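Local coordinates for Cow rumen GH26 endo-mannanase (Metagenome, PDB 6UEH), which probably hydrolyses internal beta-1,4-mannosidic bonds of mannans such as galactomannan, with a family 26 glycoside hydrolase barrel that follows a CBM6-type domain, at residues D137-L145 with Q155-G166; L311-D321 with W326-Y337. All blocks are in the same frame, centred on the assembly; numbering follows the deposited sequence.

Interaction 1: D137-L145 with Q155-G166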
loop_
_atom_site.group_PDB
_atom_site.type_symbol
_atom_site.label_atom_id
_atom_site.label_comp_id
_atom_site.label_asym_id
_atom_site.label_seq_id
_atom_site.Cartn_x
_atom_site.Cartn_y
_atom_site.Cartn_z
ATOM N N ASP A 137 -11.428 13.259 -4.228
ATOM C CA ASP A 137 -12.706 13.056 -3.560
ATOM C C ASP A 137 -12.858 11.574 -3.224
ATOM O O ASP A 137 -13.306 10.783 -4.056
ATOM C CB ASP A 137 -13.866 13.534 -4.437
ATOM C CG ASP A 137 -15.164 13.687 -3.661
ATOM O OD1 ASP A 137 -15.322 13.033 -2.608
ATOM O OD2 ASP A 137 -16.034 14.467 -4.106
ATOM N N PHE A 138 -12.480 11.210 -2.003
ATOM C CA PHE A 138 -12.515 9.816 -1.572
ATOM C C PHE A 138 -13.943 9.307 -1.411
ATOM O O PHE A 138 -14.204 8.113 -1.558
ATOM C CB PHE A 138 -11.752 9.642 -0.256
ATOM C CG PHE A 138 -10.303 10.031 -0.337
ATOM C CD1 PHE A 138 -9.418 9.300 -1.113
ATOM C CD2 PHE A 138 -9.821 11.121 0.371
ATOM C CE1 PHE A 138 -8.083 9.652 -1.187
ATOM C CE2 PHE A 138 -8.486 11.477 0.303
ATOM C CZ PHE A 138 -7.616 10.742 -0.478
ATOM N N SER A 139 -14.865 10.216 -1.113
ATOM C CA SER A 139 -16.258 9.842 -0.892
ATOM C C SER A 139 -16.953 9.457 -2.194
ATOM O O SER A 139 -17.991 8.796 -2.177
ATOM C CB SER A 139 -17.020 10.987 -0.219
ATOM O OG SER A 139 -17.135 12.100 -1.089
ATOM N N LYS A 140 -16.380 9.875 -3.318
ATOM C CA LYS A 140 -16.990 9.617 -4.618
ATOM C C LYS A 140 -16.437 8.359 -5.281
ATOM O O LYS A 140 -16.810 8.029 -6.405
ATOM C CB LYS A 140 -16.804 10.820 -5.544
ATOM C CG LYS A 140 -17.798 11.944 -5.291
ATOM C CD LYS A 140 -19.226 11.469 -5.529
ATOM C CE LYS A 140 -20.242 12.507 -5.082
ATOM N NZ LYS A 140 -20.079 13.798 -5.806
ATOM N N VAL A 141 -15.547 7.660 -4.585
ATOM C CA VAL A 141 -15.056 6.376 -5.067
ATOM C C VAL A 141 -16.198 5.365 -5.081
ATOM O O VAL A 141 -16.828 5.125 -4.053
ATOM C CB VAL A 141 -13.907 5.835 -4.195
ATOM C CG1 VAL A 141 -13.499 4.445 -4.661
ATOM C CG2 VAL A 141 -12.720 6.787 -4.220
ATOM N N ASP A 142 -16.475 4.785 -6.244
ATOM C CA ASP A 142 -17.534 3.786 -6.345
ATOM C C ASP A 142 -17.098 2.486 -5.678
ATOM O O ASP A 142 -16.067 1.911 -6.031
ATOM C CB ASP A 142 -17.911 3.532 -7.805
ATOM C CG ASP A 142 -18.970 2.452 -7.955
ATOM O OD1 ASP A 142 -19.814 2.306 -7.048
ATOM O OD2 ASP A 142 -18.955 1.745 -8.981
ATOM N N THR A 143 -17.887 2.026 -4.713
ATOM C CA THR A 143 -17.524 0.845 -3.941
ATOM C C THR A 143 -18.359 -0.381 -4.306
ATOM O O THR A 143 -18.539 -1.282 -3.484
ATOM C CB THR A 143 -17.655 1.109 -2.427
ATOM O OG1 THR A 143 -18.876 1.810 -2.165
ATOM C CG2 THR A 143 -16.481 1.945 -1.930
ATOM N N LYS A 144 -18.863 -0.421 -5.536
ATOM C CA LYS A 144 -19.526 -1.623 -6.029
ATOM C C LYS A 144 -18.484 -2.725 -6.175
ATOM O O LYS A 144 -17.442 -2.519 -6.796
ATOM C CB LYS A 144 -20.229 -1.368 -7.364
ATOM C CG LYS A 144 -21.145 -2.506 -7.805
ATOM C CD LYS A 144 -21.741 -2.241 -9.181
ATOM C CE LYS A 144 -22.857 -3.228 -9.510
ATOM N NZ LYS A 144 -22.399 -4.649 -9.514
ATOM N N LEU A 145 -18.758 -3.886 -5.592
ATOM C CA LEU A 145 -17.801 -4.986 -5.620
ATOM C C LEU A 145 -17.646 -5.553 -7.028
ATOM O O LEU A 145 -18.557 -5.461 -7.850
ATOM C CB LEU A 145 -18.225 -6.080 -4.638
ATOM C CG LEU A 145 -18.009 -5.706 -3.169
ATOM C CD1 LEU A 145 -18.635 -6.734 -2.237
ATOM C CD2 LEU A 145 -16.520 -5.547 -2.878
ATOM N N GLN A 155 -21.238 -6.554 0.285
ATOM C CA GLN A 155 -21.447 -5.253 -0.336
ATOM C C GLN A 155 -21.704 -4.173 0.712
ATOM O O GLN A 155 -21.230 -3.042 0.580
ATOM C CB GLN A 155 -22.608 -5.315 -1.331
ATOM C CG GLN A 155 -22.809 -4.027 -2.116
ATOM C CD GLN A 155 -21.568 -3.618 -2.887
ATOM O OE1 GLN A 155 -21.237 -4.210 -3.914
ATOM N NE2 GLN A 155 -20.868 -2.604 -2.387
ATOM N N LYS A 156 -22.447 -4.523 1.758
ATOM C CA LYS A 156 -22.713 -3.584 2.844
ATOM C C LYS A 156 -21.433 -3.241 3.605
ATOM O O LYS A 156 -21.236 -2.093 4.007
ATOM C CB LYS A 156 -23.771 -4.146 3.796
ATOM C CG LYS A 156 -25.191 -4.021 3.257
ATOM C CD LYS A 156 -26.153 -4.989 3.930
ATOM C CE LYS A 156 -26.350 -4.669 5.395
ATOM N NZ LYS A 156 -27.345 -5.595 6.016
ATOM N N LEU A 157 -20.565 -4.230 3.796
ATOM C CA LEU A 157 -19.272 -3.984 4.435
ATOM C C LEU A 157 -18.416 -3.046 3.582
ATOM O O LEU A 157 -17.859 -2.074 4.090
ATOM C CB LEU A 157 -18.525 -5.298 4.690
ATOM C CG LEU A 157 -17.076 -5.187 5.180
ATOM C CD1 LEU A 157 -16.964 -4.296 6.413
ATOM C CD2 LEU A 157 -16.498 -6.571 5.469
ATOM N N GLN A 158 -18.326 -3.336 2.288
ATOM C CA GLN A 158 -17.537 -2.512 1.378
ATOM C C GLN A 158 -18.059 -1.078 1.333
ATOM O O GLN A 158 -17.278 -0.124 1.265
ATOM C CB GLN A 158 -17.532 -3.115 -0.030
ATOM C CG GLN A 158 -16.655 -2.372 -1.039
ATOM C CD GLN A 158 -15.170 -2.687 -0.894
ATOM O OE1 GLN A 158 -14.688 -2.992 0.198
ATOM N NE2 GLN A 158 -14.442 -2.618 -2.003
ATOM N N ASP A 159 -19.378 -0.926 1.382
ATOM C CA ASP A 159 -19.980 0.401 1.364
ATOM C C ASP A 159 -19.694 1.153 2.657
ATOM O O ASP A 159 -19.466 2.362 2.631
ATOM C CB ASP A 159 -21.487 0.310 1.119
ATOM C CG ASP A 159 -21.820 0.115 -0.342
ATOM O OD1 ASP A 159 -21.034 0.576 -1.198
ATOM O OD2 ASP A 159 -22.862 -0.500 -0.639
ATOM N N TYR A 160 -19.701 0.445 3.784
ATOM C CA TYR A 160 -19.332 1.068 5.050
ATOM C C TYR A 160 -17.897 1.580 4.994
ATOM O O TYR A 160 -17.606 2.690 5.440
ATOM C CB TYR A 160 -19.474 0.102 6.226
ATOM C CG TYR A 160 -18.782 0.632 7.465
ATOM C CD1 TYR A 160 -19.370 1.625 8.238
ATOM C CD2 TYR A 160 -17.524 0.165 7.842
ATOM C CE1 TYR A 160 -18.736 2.127 9.357
ATOM C CE2 TYR A 160 -16.883 0.665 8.960
ATOM C CZ TYR A 160 -17.494 1.645 9.715
ATOM O OH TYR A 160 -16.863 2.144 10.831
ATOM N N LEU A 161 -17.003 0.752 4.461
ATOM C CA LEU A 161 -15.601 1.127 4.311
ATOM C C LEU A 161 -15.471 2.373 3.442
ATOM O O LEU A 161 -14.709 3.284 3.759
ATOM C CB LEU A 161 -14.793 -0.023 3.705
ATOM C CG LEU A 161 -14.776 -1.325 4.508
ATOM C CD1 LEU A 161 -14.035 -2.429 3.758
ATOM C CD2 LEU A 161 -14.162 -1.098 5.881
ATOM N N GLY A 162 -16.225 2.406 2.349
ATOM C CA GLY A 162 -16.225 3.555 1.464
ATOM C C GLY A 162 -16.743 4.805 2.151
ATOM O O GLY A 162 -16.381 5.921 1.781
ATOM N N SER A 163 -17.588 4.618 3.162
ATOM C CA SER A 163 -18.226 5.743 3.837
ATOM C C SER A 163 -17.270 6.453 4.791
ATOM O O SER A 163 -17.498 7.601 5.160
ATOM C CB SER A 163 -19.475 5.281 4.599
ATOM O OG SER A 163 -19.131 4.614 5.801
ATOM N N VAL A 164 -16.200 5.772 5.189
ATOM C CA VAL A 164 -15.235 6.376 6.102
ATOM C C VAL A 164 -13.902 6.654 5.410
ATOM O O VAL A 164 -13.021 7.290 5.986
ATOM C CB VAL A 164 -14.995 5.486 7.337
ATOM C CG1 VAL A 164 -16.299 5.277 8.095
ATOM C CG2 VAL A 164 -14.389 4.151 6.928
ATOM N N TYR A 165 -13.772 6.188 4.172
ATOM C CA TYR A 165 -12.544 6.363 3.398
ATOM C C TYR A 165 -12.242 7.838 3.174
ATOM O O TYR A 165 -13.053 8.565 2.598
ATOM C CB TYR A 165 -12.655 5.635 2.057
ATOM C CG TYR A 165 -11.361 5.541 1.273
ATOM C CD1 TYR A 165 -10.214 5.006 1.848
ATOM C CD2 TYR A 165 -11.298 5.951 -0.054
ATOM C CE1 TYR A 165 -9.031 4.904 1.129
ATOM C CE2 TYR A 165 -10.118 5.851 -0.782
ATOM C CZ TYR A 165 -8.989 5.326 -0.185
ATOM O OH TYR A 165 -7.814 5.219 -0.901
ATOM N N GLY A 166 -11.075 8.274 3.634
ATOM C CA GLY A 166 -10.678 9.665 3.509
ATOM C C GLY A 166 -11.049 10.498 4.723
ATOM O O GLY A 166 -10.550 11.610 4.894
HETATM O O HOH W 1 -15.778 6.343 -0.852
HETATM O O HOH W 2 -15.269 -1.895 -4.782
#
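Q155 opens the contact by reading the backbone of T143-L145 with both ends of its amide, on helix 152-164, which precedes the first strand and packs across the N-terminal end of the GH26 (beta/alpha)8 barrel. NE2 of Q155 donates to T143 O at 2.9 Å, with the acceptor lying in the amide plane, while OE1 of Q155 takes L145 N at 3.0 Å on an in-plane lone pair (N-H...O 171°). Together the two bonds fix the rotation of the amide and tell its O from its N. One turn on, Q158 lays its CG 3.7 Å from CD2 of L145; its NE2 reaches D381 O as well as a water bound to K144 O. D159 receives the T143 hydroxyl, OG1 to OD1 at 2.7 Å, nearly in line with the carboxylate C-O bond. G162 has no side chain, and CG2 of T143 packs 3.8 Å from its CA; a water joins G162 O to F138 O. Beyond the helix, Y165 has CG anti to its backbone N (chi1 -170°), which turns the ring back toward F138, and its OH bonds to I424 N. F138 turns an edge to the Y165 face in a T-shaped pair, planes 75° apart, beside F411, Y412 and L415 of helix 408-417. G166 completes the seat of the phenyl ring, its CA lying 3.6 Å from F138 CD2.

Interaction 2: L311-D321 with W326-Y337. With ACT (acetate ion), chain D.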
loop_
_atom_site.group_PDB
_atom_site.type_symbol
_atom_site.label_atom_id
_atom_site.label_comp_id
_atom_site.label_asym_id
_atom_site.label_seq_id
_atom_site.Cartn_x
_atom_site.Cartn_y
_atom_site.Cartn_z
ATOM N N LEU A 311 -2.538 -14.587 -1.936
ATOM C CA LEU A 311 -1.470 -14.318 -2.896
ATOM C C LEU A 311 -0.835 -12.953 -2.659
ATOM O O LEU A 311 -0.627 -12.182 -3.598
ATOM C CB LEU A 311 -2.020 -14.406 -4.323
ATOM C CG LEU A 311 -2.667 -15.744 -4.697
ATOM C CD1 LEU A 311 -3.467 -15.625 -5.986
ATOM C CD2 LEU A 311 -1.601 -16.818 -4.831
ATOM N N HIS A 312 -0.537 -12.665 -1.397
ATOM C CA HIS A 312 -0.136 -11.327 -0.984
ATOM C C HIS A 312 1.363 -11.076 -1.147
ATOM O O HIS A 312 2.140 -12.012 -1.353
ATOM C CB HIS A 312 -0.557 -11.085 0.470
ATOM C CG HIS A 312 0.198 -11.909 1.468
ATOM N ND1 HIS A 312 0.198 -13.287 1.448
ATOM C CD2 HIS A 312 0.966 -11.547 2.522
ATOM C CE1 HIS A 312 0.942 -13.739 2.442
ATOM N NE2 HIS A 312 1.418 -12.704 3.110
ATOM N N GLU A 313 1.748 -9.803 -1.061
ATOM C CA GLU A 313 3.142 -9.371 -1.183
ATOM C C GLU A 313 3.822 -9.968 -2.412
ATOM O O GLU A 313 4.984 -10.368 -2.357
ATOM C CB GLU A 313 3.923 -9.735 0.083
ATOM C CG GLU A 313 3.399 -9.067 1.345
ATOM C CD GLU A 313 4.252 -9.370 2.570
ATOM O OE1 GLU A 313 5.203 -10.169 2.455
ATOM O OE2 GLU A 313 3.973 -8.811 3.652
ATOM N N ALA A 314 3.085 -10.010 -3.518
ATOM C CA ALA A 314 3.492 -10.755 -4.708
ATOM C C ALA A 314 4.846 -10.336 -5.277
ATOM O O ALA A 314 5.723 -11.178 -5.476
ATOM C CB ALA A 314 2.427 -10.627 -5.778
ATOM N N GLU A 315 5.011 -9.046 -5.553
ATOM C CA GLU A 315 6.241 -8.570 -6.173
ATOM C C GLU A 315 7.455 -8.779 -5.273
ATOM O O GLU A 315 8.535 -9.128 -5.748
ATOM C CB GLU A 315 6.132 -7.089 -6.545
ATOM C CG GLU A 315 7.403 -6.547 -7.190
ATOM C CD GLU A 315 7.305 -5.084 -7.582
ATOM O OE1 GLU A 315 6.235 -4.474 -7.369
ATOM O OE2 GLU A 315 8.306 -4.547 -8.103
ATOM N N GLY A 316 7.271 -8.575 -3.973
ATOM C CA GLY A 316 8.388 -8.591 -3.047
ATOM C C GLY A 316 9.278 -7.391 -3.312
ATOM O O GLY A 316 8.803 -6.256 -3.345
ATOM N N ASN A 317 10.569 -7.635 -3.505
ATOM C CA ASN A 317 11.484 -6.568 -3.893
ATOM C C ASN A 317 11.372 -6.292 -5.390
ATOM O O ASN A 317 10.969 -7.170 -6.154
ATOM C CB ASN A 317 12.917 -6.923 -3.504
ATOM C CG ASN A 317 13.146 -6.840 -2.008
ATOM O OD1 ASN A 317 12.783 -5.854 -1.367
ATOM N ND2 ASN A 317 13.735 -7.884 -1.439
ATOM N N VAL A 318 11.730 -5.075 -5.793
ATOM C CA VAL A 318 11.457 -4.573 -7.142
ATOM C C VAL A 318 11.856 -5.538 -8.265
ATOM O O VAL A 318 13.020 -5.919 -8.398
ATOM C CB VAL A 318 12.155 -3.211 -7.378
ATOM C CG1 VAL A 318 13.629 -3.265 -6.972
ATOM C CG2 VAL A 318 11.994 -2.769 -8.826
ATOM N N ASN A 319 10.859 -5.929 -9.059
ATOM C CA ASN A 319 11.044 -6.827 -10.196
ATOM C C ASN A 319 9.740 -7.024 -10.957
ATOM O O ASN A 319 8.671 -6.635 -10.487
ATOM C CB ASN A 319 11.561 -8.193 -9.741
ATOM C CG ASN A 319 10.449 -9.097 -9.246
ATOM O OD1 ASN A 319 9.939 -9.932 -9.991
ATOM N ND2 ASN A 319 10.056 -8.925 -7.991
ATOM N N THR A 320 9.833 -7.642 -12.131
ATOM C CA THR A 320 8.649 -8.107 -12.850
ATOM C C THR A 320 8.871 -9.525 -13.366
ATOM O O THR A 320 7.936 -10.180 -13.822
ATOM C CB THR A 320 8.288 -7.192 -14.039
ATOM O OG1 THR A 320 9.456 -6.949 -14.833
ATOM C CG2 THR A 320 7.717 -5.866 -13.549
ATOM N N ASP A 321 10.113 -9.997 -13.286
ATOM C CA ASP A 321 10.463 -11.305 -13.832
ATOM C C ASP A 321 10.438 -12.411 -12.773
ATOM O O ASP A 321 10.651 -13.581 -13.089
ATOM C CB ASP A 321 11.838 -11.246 -14.503
ATOM C CG ASP A 321 12.963 -10.976 -13.520
ATOM O OD1 ASP A 321 12.688 -10.494 -12.401
ATOM O OD2 ASP A 321 14.132 -11.238 -13.876
ATOM N N TRP A 326 9.455 -13.136 -2.780
ATOM C CA TRP A 326 9.837 -14.012 -1.678
ATOM C C TRP A 326 8.774 -15.071 -1.394
ATOM O O TRP A 326 9.010 -15.998 -0.625
ATOM C CB TRP A 326 10.138 -13.206 -0.410
ATOM C CG TRP A 326 9.105 -12.193 -0.028
ATOM C CD1 TRP A 326 7.813 -12.433 0.342
ATOM C CD2 TRP A 326 9.290 -10.773 0.059
ATOM N NE1 TRP A 326 7.178 -11.248 0.637
ATOM C CE2 TRP A 326 8.065 -10.216 0.473
ATOM C CE3 TRP A 326 10.374 -9.921 -0.181
ATOM C CZ2 TRP A 326 7.891 -8.844 0.651
ATOM C CZ3 TRP A 326 10.201 -8.559 -0.002
ATOM C CH2 TRP A 326 8.969 -8.034 0.410
ATOM N N PHE A 327 7.608 -14.931 -2.018
ATOM C CA PHE A 327 6.579 -15.966 -1.966
ATOM C C PHE A 327 6.564 -16.733 -3.285
ATOM O O PHE A 327 6.877 -16.163 -4.332
ATOM C CB PHE A 327 5.207 -15.357 -1.683
ATOM C CG PHE A 327 5.034 -14.876 -0.271
ATOM C CD1 PHE A 327 5.477 -15.641 0.796
ATOM C CD2 PHE A 327 4.440 -13.653 -0.009
ATOM C CE1 PHE A 327 5.319 -15.200 2.096
ATOM C CE2 PHE A 327 4.280 -13.205 1.290
ATOM C CZ PHE A 327 4.721 -13.978 2.343
ATOM N N TRP A 328 6.194 -18.012 -3.245
ATOM C CA TRP A 328 6.303 -18.853 -4.437
ATOM C C TRP A 328 5.398 -18.383 -5.576
ATOM O O TRP A 328 5.729 -18.566 -6.747
ATOM C CB TRP A 328 6.010 -20.327 -4.107
ATOM C CG TRP A 328 4.600 -20.643 -3.666
ATOM C CD1 TRP A 328 4.162 -20.804 -2.382
ATOM C CD2 TRP A 328 3.459 -20.871 -4.508
ATOM N NE1 TRP A 328 2.820 -21.102 -2.371
ATOM C CE2 TRP A 328 2.364 -21.148 -3.663
ATOM C CE3 TRP A 328 3.254 -20.861 -5.893
ATOM C CZ2 TRP A 328 1.084 -21.411 -4.156
ATOM C CZ3 TRP A 328 1.982 -21.121 -6.382
ATOM C CH2 TRP A 328 0.914 -21.393 -5.514
ATOM N N TRP A 329 4.273 -17.757 -5.245
ATOM C CA TRP A 329 3.332 -17.347 -6.283
ATOM C C TRP A 329 3.818 -16.151 -7.108
ATOM O O TRP A 329 3.200 -15.799 -8.111
ATOM C CB TRP A 329 1.955 -17.042 -5.677
ATOM C CG TRP A 329 1.963 -16.185 -4.442
ATOM C CD1 TRP A 329 2.096 -14.828 -4.384
ATOM C CD2 TRP A 329 1.799 -16.630 -3.091
ATOM N NE1 TRP A 329 2.037 -14.402 -3.078
ATOM C CE2 TRP A 329 1.854 -15.489 -2.264
ATOM C CE3 TRP A 329 1.617 -17.885 -2.496
ATOM C CZ2 TRP A 329 1.733 -15.565 -0.877
ATOM C CZ3 TRP A 329 1.498 -17.957 -1.120
ATOM C CH2 TRP A 329 1.558 -16.803 -0.325
ATOM N N GLY A 330 4.927 -15.540 -6.703
ATOM C CA GLY A 330 5.486 -14.424 -7.451
ATOM C C GLY A 330 6.768 -14.794 -8.172
ATOM O O GLY A 330 7.364 -13.977 -8.877
ATOM N N LYS A 331 7.180 -16.045 -7.996
ATOM C CA LYS A 331 8.462 -16.541 -8.482
ATOM C C LYS A 331 8.579 -16.540 -10.006
ATOM O O LYS A 331 9.679 -16.444 -10.549
ATOM C CB LYS A 331 8.691 -17.956 -7.946
ATOM C CG LYS A 331 10.080 -18.521 -8.158
ATOM C CD LYS A 331 10.176 -19.899 -7.527
ATOM C CE LYS A 331 11.558 -20.507 -7.699
ATOM N NZ LYS A 331 11.633 -21.841 -7.045
ATOM N N ALA A 332 7.445 -16.648 -10.691
ATOM C CA ALA A 332 7.440 -16.744 -12.148
ATOM C C ALA A 332 7.181 -15.400 -12.828
ATOM O O ALA A 332 7.021 -15.336 -14.046
ATOM C CB ALA A 332 6.410 -17.765 -12.600
ATOM N N GLY A 333 7.135 -14.329 -12.042
ATOM C CA GLY A 333 6.974 -12.998 -12.599
ATOM C C GLY A 333 5.564 -12.443 -12.513
ATOM O O GLY A 333 4.625 -13.150 -12.143
ATOM N N ALA A 334 5.422 -11.170 -12.870
ATOM C CA ALA A 334 4.157 -10.456 -12.733
ATOM C C ALA A 334 3.047 -11.037 -13.606
ATOM O O ALA A 334 1.929 -11.237 -13.138
ATOM C CB ALA A 334 4.356 -8.978 -13.052
ATOM N N LYS A 335 3.359 -11.307 -14.871
ATOM C CA LYS A 335 2.358 -11.802 -15.811
ATOM C C LYS A 335 1.770 -13.136 -15.354
ATOM O O LYS A 335 0.550 -13.312 -15.337
ATOM C CB LYS A 335 2.958 -11.948 -17.209
ATOM C CG LYS A 335 1.964 -12.438 -18.254
ATOM C CD LYS A 335 2.638 -12.682 -19.594
ATOM C CE LYS A 335 1.640 -13.175 -20.632
ATOM N NZ LYS A 335 0.988 -14.454 -20.228
ATOM N N THR A 336 2.640 -14.067 -14.980
ATOM C CA THR A 336 2.194 -15.362 -14.480
ATOM C C THR A 336 1.402 -15.195 -13.189
ATOM O O THR A 336 0.380 -15.856 -12.990
ATOM C CB THR A 336 3.380 -16.317 -14.238
ATOM O OG1 THR A 336 4.006 -16.624 -15.488
ATOM C CG2 THR A 336 2.903 -17.611 -13.585
ATOM N N TYR A 337 1.867 -14.300 -12.322
ATOM C CA TYR A 337 1.196 -14.065 -11.049
ATOM C C TYR A 337 -0.246 -13.605 -11.240
ATOM O O TYR A 337 -1.152 -14.105 -10.576
ATOM C CB TYR A 337 1.941 -13.028 -10.203
ATOM C CG TYR A 337 1.081 -12.519 -9.070
ATOM C CD1 TYR A 337 0.848 -13.303 -7.947
ATOM C CD2 TYR A 337 0.467 -11.272 -9.138
ATOM C CE1 TYR A 337 0.042 -12.855 -6.915
ATOM C CE2 TYR A 337 -0.339 -10.817 -8.111
ATOM C CZ TYR A 337 -0.548 -11.612 -7.002
ATOM O OH TYR A 337 -1.351 -11.159 -5.975
HETATM C C ACT D . 3.691 -12.095 6.217
HETATM O O ACT D . 4.225 -13.185 5.918
HETATM O OXT ACT D . 2.637 -11.816 5.604
HETATM C CH3 ACT D . 4.278 -11.183 7.253
HETATM O O HOH W 3 6.743 -12.358 -3.082
HETATM O O HOH W 4 5.949 -10.665 -15.998
#
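H312 and F327 meet obliquely, CE2 of F327 lying over one face of the imidazole, 3.4 Å from H312 NE2. With chi1 of 68°, H312 CG sits between its own N and carbonyl carbon, and NE2 points to an acetate ion, probably from the crystallisation liquor, bonding OXT at 2.9 Å. The indole of W329 lies under the backbone of L311, whose CA stands over the five-membered ring in a CH-pi contact, and NE1 donates in the ring plane to H312 O at 2.9 Å. W326, with a first torsion like that of H312 (49°), spreads its six-membered ring beneath G316 CA, 3.5 Å from the centroid. Its NE1 meets OE1 of E313 on the anti side at 2.9 Å, a bent bond (136°), tilted out of both the indole and the carboxylate planes, at the end of an extended E313 chain. Y337 packs on A314: the methyl rests over its face, CB 3.4 Å from the centroid, and OH donates to L311 O at 2.7 Å while also bonding Q361. Farther along, A334 N in the first turn of helix 334-351 donates to T320 O. Such a loop after strand 306-309, with the His-Glu pair H312-E313 following the fourth barrel strand, is consistent with the acid/base side of a clan GH-A glycosidase active site.

The two contacts sit at opposite ends of the family 26 barrel, with centres 29 Å apart and nearest atoms about 16 Å apart; they do not touch. Along the chain they are in series. Interaction 1 joins the loop arriving from the CBM6-type domain to helix 152-164, at the N-terminal end of the strands, whereas interaction 2 follows the C-terminal end of strand 306-309, where the active site of such barrels lies. The acetate bound by H312 and H240, probably from the crystallisation liquor, lies beside H312 and E313 and probably marks part of the substrate cleft. Another acetate, probably of the same origin, lies about 3 Å from the D159 side chain at interaction 1, far from that cleft.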